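Local coordinates for protein ADP/ATP-dependent NAD(P)H-hydrate dehydratase (Bacillus subtilis, PDB 3RPZ) that catalyses the ADP- or ATP-dependent dehydration of hydrated NADH or NADPH, so that the damaged nicotinamide cofactor is restored, at residues Y30-D40 and L58-V69; V121-D131 and Y140-T150. All coordinates share one frame; numbering follows the deposited sequence. Where two conformers were deposited one is given.

Overall arrangement
From the N terminus the chain first lays down strand 32-36, crosses through helix 44-54 and returns as strand 60-65, so contact 1 closes a beta-alpha-beta unit. It then forms strands 81-84 and 101-104 and helix 112-121 before contact 2 brings strands 128-130 and 147-149 side by side, this time over a short connection without a helix. The contacts follow one another in series, neither nested nor crossed. Their centres lie about 17 Å apart in the same sheet, where strand 101-104 runs between strands 32-36 and 128-130. They also touch directly, L36 CD1 packing 4.0 Å from V121 CG2, and together they join four of the parallel strands.

Contact 1: residues Y30-D40 and L58-V69; sequences YGTALLLAGSD and LGKLVIGTSENV. With NPW (beta-6-hydroxy-1,4,5,6-tetrahydronicotinamide adenine dinucleotide phosphate), chain D.
T65 and A37 share the shortest bond between the segments: T65 OG1 donates to A37 O at 2.7 Å, in the carbonyl plane and on a lone pair. Chi1 of -167° swings this hydroxyl to A37, where the A37 N to G64 O bond is weak. Before it runs a parallel ladder, from K60 N on G31 O to G64 N on L35 O; V62 N meets A33 O at 2.9 Å almost straight (175°). K60 crosses T32 at a slant, its CE 3.6 Å from T32 OG1, and a bend at chi3 (-71°) brings NZ within 2.7 Å of OB2 on the NPW diphosphate, a ligand also bound by K27 and by D219 of the second subunit. With an alanine at K60, OB2 would probably lose this hydrogen bond and one of the positive charges near the diphosphate. On the same face L34 CD1 leans on V62 CG1, and L36 CD2 lies 3.7 Å from G64 CA, where a CB would clash with it, so glycine suits the place. A33 and L35 flank L61 CD1 on the other face. Aliphatic side chains bury most of the ladder, L35 and L61 against helix 44-54, while the lysine presents a cation to an anionic ligand.

Contact 2: residues V121-D131 and Y140-T150; sequences VLTADCPVILD and YPKREGPVILT
Y140 meets L130 through its ring edge, CE2 3.6 Å from L130 CD1, and P141 CD rests on L122 CD1. R143 turns inward, where chi1 of 64° and a bend at chi3 lay its guanidinium along the turn 121-124. NE donates to L122 O at 2.8 Å, in the guanidinium plane and on a carbonyl lone pair, while NH1 and NH2 grip C126 O end-on. L122 CD2 sits over one guanidinium face, toward its rim; arginine thus both donates and packs. At G145 a side chain would run into C126 O. P146, its ring alongside that of P127, offers its O to V128 N and opens the parallel ladder. Beta-branched V147 and I148 suit the strand; V147 CG2 packs 3.7 Å from L122 CD2. T150 N makes the last backbone bond between the segments, to L130 O. Nearby, D131 OD2 is hydrogen-bonded to T222 OG1 of helix 217-231, and the nearest atom of the D131 side chain lies about 4 Å from the magnesium ion. Strands 128-130 and 147-149 sit between 101-104 and 185-188 in the largely parallel sheet, with magnesium and AMP near D131 at the C-terminal end of strand 128-130, as in the ribokinase-like fold.

Contact 1: residues Y30-D40 and L58-V69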
loop_
_atom_site.group_PDB
_atom_site.type_symbol
_atom_site.label_atom_id
_atom_site.label_comp_id
_atom_site.label_asym_id
_atom_site.label_seq_id
_atom_site.Cartn_x
_atom_site.Cartn_y
_atom_site.Cartn_z
ATOM N N TYR A 30 -11.761 25.367 -2.692
ATOM C CA TYR A 30 -10.452 25.085 -3.269
ATOM C C TYR A 30 -10.469 24.452 -4.652
ATOM O O TYR A 30 -9.441 24.113 -5.181
ATOM C CB TYR A 30 -9.566 24.332 -2.278
ATOM C CG TYR A 30 -9.500 25.070 -0.986
ATOM C CD1 TYR A 30 -8.703 26.183 -0.846
ATOM C CD2 TYR A 30 -10.294 24.691 0.063
ATOM C CE1 TYR A 30 -8.707 26.884 0.346
ATOM C CE2 TYR A 30 -10.296 25.352 1.213
ATOM C CZ TYR A 30 -9.508 26.438 1.368
ATOM O OH TYR A 30 -9.585 27.071 2.574
ATOM N N GLY A 31 -11.656 24.296 -5.212
ATOM C CA GLY A 31 -11.825 23.902 -6.606
ATOM C C GLY A 31 -11.615 22.437 -6.914
ATOM O O GLY A 31 -11.085 21.683 -6.091
ATOM N N THR A 32 -12.046 22.070 -8.116
ATOM C CA THR A 32 -11.834 20.760 -8.716
ATOM C C THR A 32 -10.811 20.896 -9.815
ATOM O O THR A 32 -10.986 21.691 -10.729
ATOM C CB THR A 32 -13.108 20.187 -9.280
ATOM O OG1 THR A 32 -14.105 20.126 -8.220
ATOM C CG2 THR A 32 -12.861 18.782 -9.829
ATOM N N ALA A 33 -9.712 20.173 -9.706
ATOM C CA ALA A 33 -8.664 20.109 -10.718
ATOM C C ALA A 33 -8.844 18.900 -11.605
ATOM O O ALA A 33 -9.409 17.908 -11.174
ATOM C CB ALA A 33 -7.288 20.084 -10.072
ATOM N N LEU A 34 -8.397 19.003 -12.849
ATOM C CA LEU A 34 -8.326 17.889 -13.774
ATOM C C LEU A 34 -6.891 17.561 -14.088
ATOM O O LEU A 34 -6.128 18.446 -14.479
ATOM C CB LEU A 34 -9.057 18.227 -15.056
ATOM C CG LEU A 34 -9.093 17.142 -16.121
ATOM C CD1 LEU A 34 -9.862 15.862 -15.719
ATOM C CD2 LEU A 34 -9.683 17.692 -17.430
ATOM N N LEU A 35 -6.542 16.285 -13.978
ATOM C CA LEU A 35 -5.228 15.760 -14.325
ATOM C C LEU A 35 -5.389 14.749 -15.461
ATOM O O LEU A 35 -6.059 13.722 -15.289
ATOM C CB LEU A 35 -4.570 15.056 -13.126
ATOM C CG LEU A 35 -3.260 14.338 -13.443
ATOM C CD1 LEU A 35 -2.143 15.251 -13.877
ATOM C CD2 LEU A 35 -2.807 13.524 -12.233
ATOM N N LEU A 36 -4.751 15.041 -16.593
ATOM C CA LEU A 36 -4.770 14.206 -17.789
ATOM C C LEU A 36 -3.390 13.589 -17.910
ATOM O O LEU A 36 -2.432 14.223 -18.289
ATOM C CB LEU A 36 -5.190 15.014 -19.019
ATOM C CG LEU A 36 -6.577 15.608 -18.982
ATOM C CD1 LEU A 36 -6.854 16.361 -20.280
ATOM C CD2 LEU A 36 -7.675 14.514 -18.783
ATOM N N ALA A 37 -3.277 12.317 -17.508
ATOM C CA ALA A 37 -1.952 11.705 -17.305
ATOM C C ALA A 37 -2.080 10.202 -17.272
ATOM O O ALA A 37 -3.151 9.674 -16.965
ATOM C CB ALA A 37 -1.329 12.188 -15.968
ATOM N N GLY A 38 -0.941 9.526 -17.493
ATOM C CA GLY A 38 -0.887 8.064 -17.362
ATOM C C GLY A 38 -1.298 7.302 -18.590
ATOM O O GLY A 38 -2.324 7.624 -19.188
ATOM N N SER A 39 -0.519 6.312 -18.974
ATOM C CA SER A 39 -0.835 5.491 -20.123
ATOM C C SER A 39 -0.417 4.065 -19.811
ATOM O O SER A 39 0.164 3.815 -18.794
ATOM C CB SER A 39 -0.237 6.032 -21.421
ATOM O OG SER A 39 1.149 6.035 -21.365
ATOM N N ASP A 40 -0.724 3.133 -20.694
ATOM C CA ASP A 40 -0.556 1.743 -20.341
ATOM C C ASP A 40 0.838 1.347 -19.915
ATOM O O ASP A 40 0.955 0.586 -18.995
ATOM C CB ASP A 40 -1.012 0.820 -21.476
ATOM C CG ASP A 40 -2.520 0.803 -21.668
ATOM O OD1 ASP A 40 -3.296 1.320 -20.845
ATOM O OD2 ASP A 40 -2.918 0.251 -22.689
ATOM N N LEU A 58 -5.720 21.508 -3.288
ATOM C CA LEU A 58 -6.964 21.535 -4.074
ATOM C C LEU A 58 -8.161 21.085 -3.215
ATOM O O LEU A 58 -8.011 20.676 -2.051
ATOM C CB LEU A 58 -6.800 20.768 -5.385
ATOM C CG LEU A 58 -6.305 19.311 -5.262
ATOM C CD1 LEU A 58 -7.285 18.437 -4.435
ATOM C CD2 LEU A 58 -6.147 18.690 -6.646
ATOM N N GLY A 59 -9.350 21.189 -3.810
ATOM C CA GLY A 59 -10.544 20.660 -3.199
ATOM C C GLY A 59 -10.855 19.264 -3.642
ATOM O O GLY A 59 -11.035 18.371 -2.811
ATOM N N LYS A 60 -10.968 19.051 -4.948
ATOM C CA LYS A 60 -11.215 17.748 -5.534
ATOM C C LYS A 60 -10.267 17.543 -6.688
ATOM O O LYS A 60 -9.813 18.503 -7.292
ATOM C CB LYS A 60 -12.665 17.582 -6.014
ATOM C CG LYS A 60 -13.658 17.425 -4.848
ATOM C CD LYS A 60 -15.005 16.822 -5.241
ATOM C CE LYS A 60 -15.771 17.738 -6.020
ATOM N NZ LYS A 60 -17.020 16.915 -6.570
ATOM N N LEU A 61 -10.011 16.282 -7.027
ATOM C CA LEU A 61 -9.224 15.957 -8.224
ATOM C C LEU A 61 -9.942 14.912 -9.040
ATOM O O LEU A 61 -10.353 13.843 -8.516
ATOM C CB LEU A 61 -7.856 15.405 -7.833
ATOM C CG LEU A 61 -6.951 14.968 -8.990
ATOM C CD1 LEU A 61 -6.540 16.169 -9.835
ATOM C CD2 LEU A 61 -5.707 14.174 -8.512
ATOM N N VAL A 62 -10.122 15.201 -10.318
ATOM C CA VAL A 62 -10.573 14.254 -11.324
ATOM C C VAL A 62 -9.360 13.834 -12.156
ATOM O O VAL A 62 -8.654 14.723 -12.649
ATOM C CB VAL A 62 -11.653 14.872 -12.212
ATOM C CG1 VAL A 62 -12.066 13.921 -13.337
ATOM C CG2 VAL A 62 -12.872 15.254 -11.345
ATOM N N ILE A 63 -9.110 12.544 -12.286
ATOM C CA ILE A 63 -7.999 12.032 -13.103
ATOM C C ILE A 63 -8.609 11.454 -14.365
ATOM O O ILE A 63 -9.439 10.537 -14.297
ATOM C CB ILE A 63 -7.193 11.012 -12.352
ATOM C CG1 ILE A 63 -6.582 11.636 -11.071
ATOM C CG2 ILE A 63 -6.061 10.495 -13.270
ATOM C CD1 ILE A 63 -5.755 10.650 -10.220
ATOM N N GLY A 64 -8.235 12.029 -15.508
ATOM C CA GLY A 64 -8.637 11.510 -16.816
ATOM C C GLY A 64 -7.504 10.649 -17.348
ATOM O O GLY A 64 -6.493 11.119 -17.863
ATOM N N THR A 65 -7.664 9.352 -17.207
ATOM C CA THR A 65 -6.636 8.385 -17.614
ATOM C C THR A 65 -7.327 7.180 -18.198
ATOM O O THR A 65 -8.532 7.011 -18.088
ATOM C CB THR A 65 -5.729 8.052 -16.475
ATOM O OG1 THR A 65 -4.539 7.334 -16.983
ATOM C CG2 THR A 65 -6.405 7.167 -15.408
ATOM N N SER A 66 -6.467 6.318 -18.777
ATOM C CA SER A 66 -6.897 5.121 -19.421
ATOM C C SER A 66 -7.577 4.177 -18.436
ATOM O O SER A 66 -7.169 4.151 -17.243
ATOM C CB SER A 66 -5.642 4.464 -20.055
ATOM O OG SER A 66 -4.995 5.362 -20.973
ATOM N N GLU A 67 -8.536 3.361 -18.848
ATOM C CA GLU A 67 -9.190 2.393 -18.009
ATOM C C GLU A 67 -8.252 1.501 -17.273
ATOM O O GLU A 67 -8.525 1.103 -16.133
ATOM C CB GLU A 67 -10.188 1.437 -18.742
ATOM C CG GLU A 67 -11.423 2.030 -19.076
ATOM C CD GLU A 67 -12.385 0.952 -19.461
ATOM O OE1 GLU A 67 -12.134 0.366 -20.541
ATOM O OE2 GLU A 67 -13.302 0.641 -18.663
ATOM N N ASN A 68 -7.162 1.097 -17.896
ATOM C CA ASN A 68 -6.239 0.178 -17.251
ATOM C C ASN A 68 -5.419 0.816 -16.173
ATOM O O ASN A 68 -4.840 0.116 -15.353
ATOM C CB ASN A 68 -5.324 -0.511 -18.265
ATOM C CG ASN A 68 -6.099 -1.289 -19.311
ATOM O OD1 ASN A 68 -5.743 -1.267 -20.485
ATOM N ND2 ASN A 68 -7.187 -1.926 -18.903
ATOM N N VAL A 69 -5.313 2.159 -16.152
ATOM C CA VAL A 69 -4.512 2.907 -15.196
ATOM C C VAL A 69 -5.293 3.187 -13.924
ATOM O O VAL A 69 -4.761 3.131 -12.842
ATOM C CB VAL A 69 -3.928 4.181 -15.805
ATOM C CG1 VAL A 69 -3.136 4.971 -14.813
ATOM C CG2 VAL A 69 -3.097 3.812 -17.068
HETATM P P NPW D . -19.962 25.389 -4.451
HETATM O O1 NPW D . -20.199 24.997 -5.893
HETATM O O2 NPW D . -18.604 25.131 -3.884
HETATM O O3 NPW D . -20.445 26.807 -4.099
HETATM P PA NPW D . -21.740 17.571 -5.061
HETATM P PB NPW D . -19.643 15.908 -3.921
HETATM C C1A NPW D . -21.922 22.653 -2.466
HETATM C C1B NPW D . -18.552 11.337 -4.227
HETATM N N1C NPW D . -17.171 11.517 -3.847
HETATM N N1D NPW D . -21.016 25.318 1.796
HETATM C C2A NPW D . -20.957 23.101 -3.563
HETATM O O2A NPW D . -21.009 24.513 -3.586
HETATM C C2B NPW D . -19.563 11.544 -3.094
HETATM O O2B NPW D . -19.598 10.464 -2.196
HETATM C C2C NPW D . -16.222 10.655 -4.093
HETATM C C2D NPW D . -21.578 25.697 0.639
HETATM C C3A NPW D . -21.544 22.447 -4.802
HETATM O O3A NPW D . -22.662 23.181 -5.344
HETATM C C3B NPW D . -20.836 11.680 -3.954
HETATM O O3B NPW D . -21.283 10.355 -4.274
HETATM C C3C NPW D . -14.926 10.669 -3.964
HETATM N N3D NPW D . -21.795 24.960 -0.464
HETATM C C4B NPW D . -20.311 12.389 -5.211
HETATM O O4B NPW D . -18.856 12.309 -5.209
HETATM C C4C NPW D . -14.335 11.980 -3.459
HETATM C C4D NPW D . -21.397 23.695 -0.278
HETATM O O4D NPW D . -22.307 21.333 -2.862
HETATM C C4E NPW D . -22.046 21.135 -4.231
HETATM C C5A NPW D . -20.762 23.192 0.890
HETATM C C5B NPW D . -20.702 13.868 -5.278
HETATM O O5B NPW D . -20.442 14.512 -4.029
HETATM C C5C NPW D . -15.309 13.111 -3.738
HETATM C C5E NPW D . -21.008 20.015 -4.332
HETATM O O5E NPW D . -21.654 18.782 -4.037
HETATM C C6C NPW D . -16.728 12.788 -3.193
HETATM O O6C NPW D . -16.768 12.638 -1.777
HETATM C C6D NPW D . -20.559 24.064 2.010
HETATM N N6D NPW D . -20.003 23.741 3.166
HETATM N N7A NPW D . -20.394 21.865 0.783
HETATM C C7C NPW D . -14.082 9.530 -4.184
HETATM N N7C NPW D . -12.780 9.655 -3.976
HETATM O O7C NPW D . -14.572 8.454 -4.614
HETATM C C8A NPW D . -20.801 21.531 -0.502
HETATM N N9A NPW D . -21.411 22.668 -1.098
HETATM O OA1 NPW D . -21.901 18.022 -6.453
HETATM O OA2 NPW D . -22.768 16.795 -4.402
HETATM O OA3 NPW D . -20.291 16.876 -5.013
HETATM O OB1 NPW D . -19.848 16.352 -2.542
HETATM O OB2 NPW D . -18.240 15.747 -4.417
HETATM O O HOH W 1 -3.079 4.087 -22.635
#

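Contact 2: residues V121-D131 and Y140-T150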
loop_
_atom_site.group_PDB
_atom_site.type_symbol
_atom_site.label_atom_id
_atom_site.label_comp_id
_atom_site.label_asym_id
_atom_site.label_seq_id
_atom_site.Cartn_x
_atom_site.Cartn_y
_atom_site.Cartn_z
ATOM N N VAL A 121 -8.409 21.617 -24.203
ATOM C CA VAL A 121 -8.276 22.101 -22.806
ATOM C C VAL A 121 -7.984 23.597 -22.768
ATOM O O VAL A 121 -8.520 24.306 -21.932
ATOM C CB VAL A 121 -7.237 21.336 -22.129
ATOM C CG1 VAL A 121 -6.674 22.068 -20.867
ATOM C CG2 VAL A 121 -7.812 19.879 -21.835
ATOM N N LEU A 122 -7.262 24.104 -23.751
ATOM C CA LEU A 122 -6.947 25.531 -23.753
ATOM C C LEU A 122 -8.156 26.436 -24.012
ATOM O O LEU A 122 -8.086 27.629 -23.785
ATOM C CB LEU A 122 -5.848 25.829 -24.755
ATOM C CG LEU A 122 -4.459 25.268 -24.477
ATOM C CD1 LEU A 122 -3.425 25.371 -25.565
ATOM C CD2 LEU A 122 -3.900 25.937 -23.196
ATOM N N THR A 123 -9.278 25.891 -24.464
ATOM C CA THR A 123 -10.454 26.704 -24.608
ATOM C C THR A 123 -11.161 26.894 -23.260
ATOM O O THR A 123 -12.018 27.757 -23.157
ATOM C CB THR A 123 -11.431 26.149 -25.686
ATOM O OG1 THR A 123 -12.085 24.992 -25.178
ATOM C CG2 THR A 123 -10.691 25.866 -26.971
ATOM N N ALA A 124 -10.777 26.134 -22.225
ATOM C CA ALA A 124 -11.281 26.348 -20.843
ATOM C C ALA A 124 -10.750 27.676 -20.311
ATOM O O ALA A 124 -9.771 28.186 -20.807
ATOM C CB ALA A 124 -10.862 25.190 -19.930
ATOM N N ASP A 125 -11.438 28.235 -19.327
ATOM C CA ASP A 125 -10.987 29.464 -18.680
ATOM C C ASP A 125 -10.407 29.069 -17.332
ATOM O O ASP A 125 -11.062 29.167 -16.280
ATOM C CB ASP A 125 -12.122 30.476 -18.471
ATOM C CG ASP A 125 -12.696 31.033 -19.779
ATOM O OD1 ASP A 125 -13.860 31.447 -19.721
ATOM O OD2 ASP A 125 -12.036 31.064 -20.840
ATOM N N CYS A 126 -9.169 28.600 -17.374
ATOM C CA CYS A 126 -8.444 28.276 -16.168
ATOM C C CYS A 126 -6.958 28.144 -16.527
ATOM O O CYS A 126 -6.606 28.016 -17.691
ATOM C CB CYS A 126 -8.942 26.954 -15.558
ATOM S SG CYS A 126 -8.737 25.526 -16.658
ATOM N N PRO A 127 -6.079 28.228 -15.541
ATOM C CA PRO A 127 -4.666 27.900 -15.762
ATOM C C PRO A 127 -4.544 26.458 -16.263
ATOM O O PRO A 127 -5.278 25.550 -15.808
ATOM C CB PRO A 127 -4.045 28.013 -14.406
ATOM C CG PRO A 127 -5.012 28.774 -13.582
ATOM C CD PRO A 127 -6.357 28.552 -14.134
ATOM N N VAL A 128 -3.581 26.258 -17.136
ATOM C CA VAL A 128 -3.297 24.946 -17.741
ATOM C C VAL A 128 -1.810 24.707 -17.661
ATOM O O VAL A 128 -1.014 25.595 -18.030
ATOM C CB VAL A 128 -3.793 24.881 -19.185
ATOM C CG1 VAL A 128 -3.307 23.575 -19.890
ATOM C CG2 VAL A 128 -5.323 24.984 -19.224
ATOM N N ILE A 129 -1.415 23.533 -17.194
ATOM C CA ILE A 129 -0.034 23.086 -17.183
ATOM C C ILE A 129 0.170 22.024 -18.237
ATOM O O ILE A 129 -0.631 21.087 -18.367
ATOM C CB ILE A 129 0.320 22.405 -15.838
ATOM C CG1 ILE A 129 0.063 23.345 -14.655
ATOM C CG2 ILE A 129 1.730 21.848 -15.832
ATOM C CD1 ILE A 129 -0.245 22.556 -13.333
ATOM N N LEU A 130 1.201 22.201 -19.045
ATOM C CA LEU A 130 1.610 21.227 -20.051
ATOM C C LEU A 130 2.973 20.700 -19.666
ATOM O O LEU A 130 3.916 21.467 -19.427
ATOM C CB LEU A 130 1.684 21.801 -21.469
ATOM C CG LEU A 130 0.439 22.536 -21.940
ATOM C CD1 LEU A 130 0.640 23.023 -23.389
ATOM C CD2 LEU A 130 -0.827 21.748 -21.811
ATOM N N ASP A 131 3.101 19.379 -19.626
ATOM C CA ASP A 131 4.318 18.694 -19.246
ATOM C C ASP A 131 4.548 17.504 -20.149
ATOM O O ASP A 131 3.600 16.990 -20.743
ATOM C CB ASP A 131 4.224 18.203 -17.774
ATOM C CG ASP A 131 5.490 17.630 -17.235
ATOM O OD1 ASP A 131 6.584 18.043 -17.656
ATOM O OD2 ASP A 131 5.367 16.712 -16.384
ATOM N N TYR A 140 0.662 29.044 -29.009
ATOM C CA TYR A 140 -0.427 28.997 -28.060
ATOM C C TYR A 140 -1.408 30.108 -28.327
ATOM O O TYR A 140 -1.012 31.202 -28.668
ATOM C CB TYR A 140 0.129 29.070 -26.627
ATOM C CG TYR A 140 1.076 27.922 -26.359
ATOM C CD1 TYR A 140 2.440 28.032 -26.662
ATOM C CD2 TYR A 140 0.597 26.706 -25.907
ATOM C CE1 TYR A 140 3.260 26.965 -26.467
ATOM C CE2 TYR A 140 1.432 25.645 -25.699
ATOM C CZ TYR A 140 2.756 25.769 -25.974
ATOM O OH TYR A 140 3.580 24.666 -25.776
ATOM N N PRO A 141 -2.699 29.826 -28.208
ATOM C CA PRO A 141 -3.705 30.837 -28.512
ATOM C C PRO A 141 -3.822 31.884 -27.410
ATOM O O PRO A 141 -3.604 31.575 -26.228
ATOM C CB PRO A 141 -4.985 30.008 -28.546
ATOM C CG PRO A 141 -4.751 28.904 -27.599
ATOM C CD PRO A 141 -3.298 28.560 -27.738
ATOM N N LYS A 142 -4.236 33.104 -27.763
ATOM C CA LYS A 142 -4.509 34.084 -26.737
ATOM C C LYS A 142 -5.691 33.570 -25.926
ATOM O O LYS A 142 -6.673 33.074 -26.487
ATOM C CB LYS A 142 -4.831 35.453 -27.367
ATOM C CG LYS A 142 -5.491 36.482 -26.411
ATOM C CD LYS A 142 -4.693 36.833 -25.181
ATOM C CE LYS A 142 -5.586 37.569 -24.129
ATOM N NZ LYS A 142 -4.984 37.564 -22.749
ATOM N N ARG A 143 -5.558 33.618 -24.596
ATOM C CA ARG A 143 -6.598 33.169 -23.666
ATOM C C ARG A 143 -6.353 33.915 -22.349
ATOM O O ARG A 143 -5.253 34.457 -22.143
ATOM C CB ARG A 143 -6.541 31.625 -23.521
ATOM C CG ARG A 143 -5.249 31.163 -22.904
ATOM C CD ARG A 143 -5.033 29.672 -22.901
ATOM N NE ARG A 143 -6.079 28.857 -22.266
ATOM C CZ ARG A 143 -6.051 28.439 -20.993
ATOM N NH1 ARG A 143 -7.036 27.658 -20.541
ATOM N NH2 ARG A 143 -5.082 28.796 -20.142
ATOM N N GLU A 144 -7.290 33.867 -21.412
ATOM C CA GLU A 144 -7.084 34.641 -20.180
ATOM C C GLU A 144 -6.168 33.912 -19.170
ATOM O O GLU A 144 -5.254 34.548 -18.569
ATOM C CB GLU A 144 -8.425 35.044 -19.556
ATOM C CG GLU A 144 -8.384 36.364 -18.767
ATOM C CD GLU A 144 -7.711 37.498 -19.531
ATOM O OE1 GLU A 144 -8.039 37.711 -20.721
ATOM O OE2 GLU A 144 -6.837 38.171 -18.941
ATOM N N GLY A 145 -6.369 32.613 -19.008
ATOM C CA GLY A 145 -5.643 31.867 -18.010
ATOM C C GLY A 145 -4.220 31.578 -18.453
ATOM O O GLY A 145 -3.943 31.479 -19.649
ATOM N N PRO A 146 -3.300 31.502 -17.493
ATOM C CA PRO A 146 -1.918 31.239 -17.868
ATOM C C PRO A 146 -1.737 29.822 -18.421
ATOM O O PRO A 146 -2.501 28.908 -18.045
ATOM C CB PRO A 146 -1.139 31.390 -16.556
ATOM C CG PRO A 146 -2.210 31.328 -15.483
ATOM C CD PRO A 146 -3.448 31.773 -16.040
ATOM N N VAL A 147 -0.748 29.669 -19.287
ATOM C CA VAL A 147 -0.289 28.389 -19.765
ATOM C C VAL A 147 1.088 28.200 -19.161
ATOM O O VAL A 147 1.953 29.083 -19.322
ATOM C CB VAL A 147 -0.262 28.320 -21.270
ATOM C CG1 VAL A 147 0.376 27.032 -21.773
ATOM C CG2 VAL A 147 -1.695 28.532 -21.848
ATOM N N ILE A 148 1.312 27.088 -18.482
ATOM C CA ILE A 148 2.548 26.828 -17.757
ATOM C C ILE A 148 3.195 25.589 -18.320
ATOM O O ILE A 148 2.638 24.482 -18.234
ATOM C CB ILE A 148 2.253 26.655 -16.239
ATOM C CG1 ILE A 148 1.601 27.918 -15.641
ATOM C CG2 ILE A 148 3.521 26.201 -15.438
ATOM C CD1 ILE A 148 0.602 27.568 -14.511
ATOM N N LEU A 149 4.359 25.754 -18.980
ATOM C CA LEU A 149 5.111 24.663 -19.547
ATOM C C LEU A 149 6.188 24.255 -18.589
ATOM O O LEU A 149 6.887 25.114 -18.053
ATOM C CB LEU A 149 5.745 25.123 -20.876
ATOM C CG LEU A 149 4.802 25.827 -21.875
ATOM C CD1 LEU A 149 5.591 26.119 -23.156
ATOM C CD2 LEU A 149 3.563 24.967 -22.185
ATOM N N THR A 150 6.406 22.949 -18.391
ATOM C CA THR A 150 7.382 22.472 -17.424
ATOM C C THR A 150 8.472 21.555 -18.006
ATOM O O THR A 150 8.666 20.447 -17.554
ATOM C CB THR A 150 6.694 21.822 -16.213
ATOM O OG1 THR A 150 6.032 20.603 -16.625
ATOM C CG2 THR A 150 5.674 22.734 -15.544
#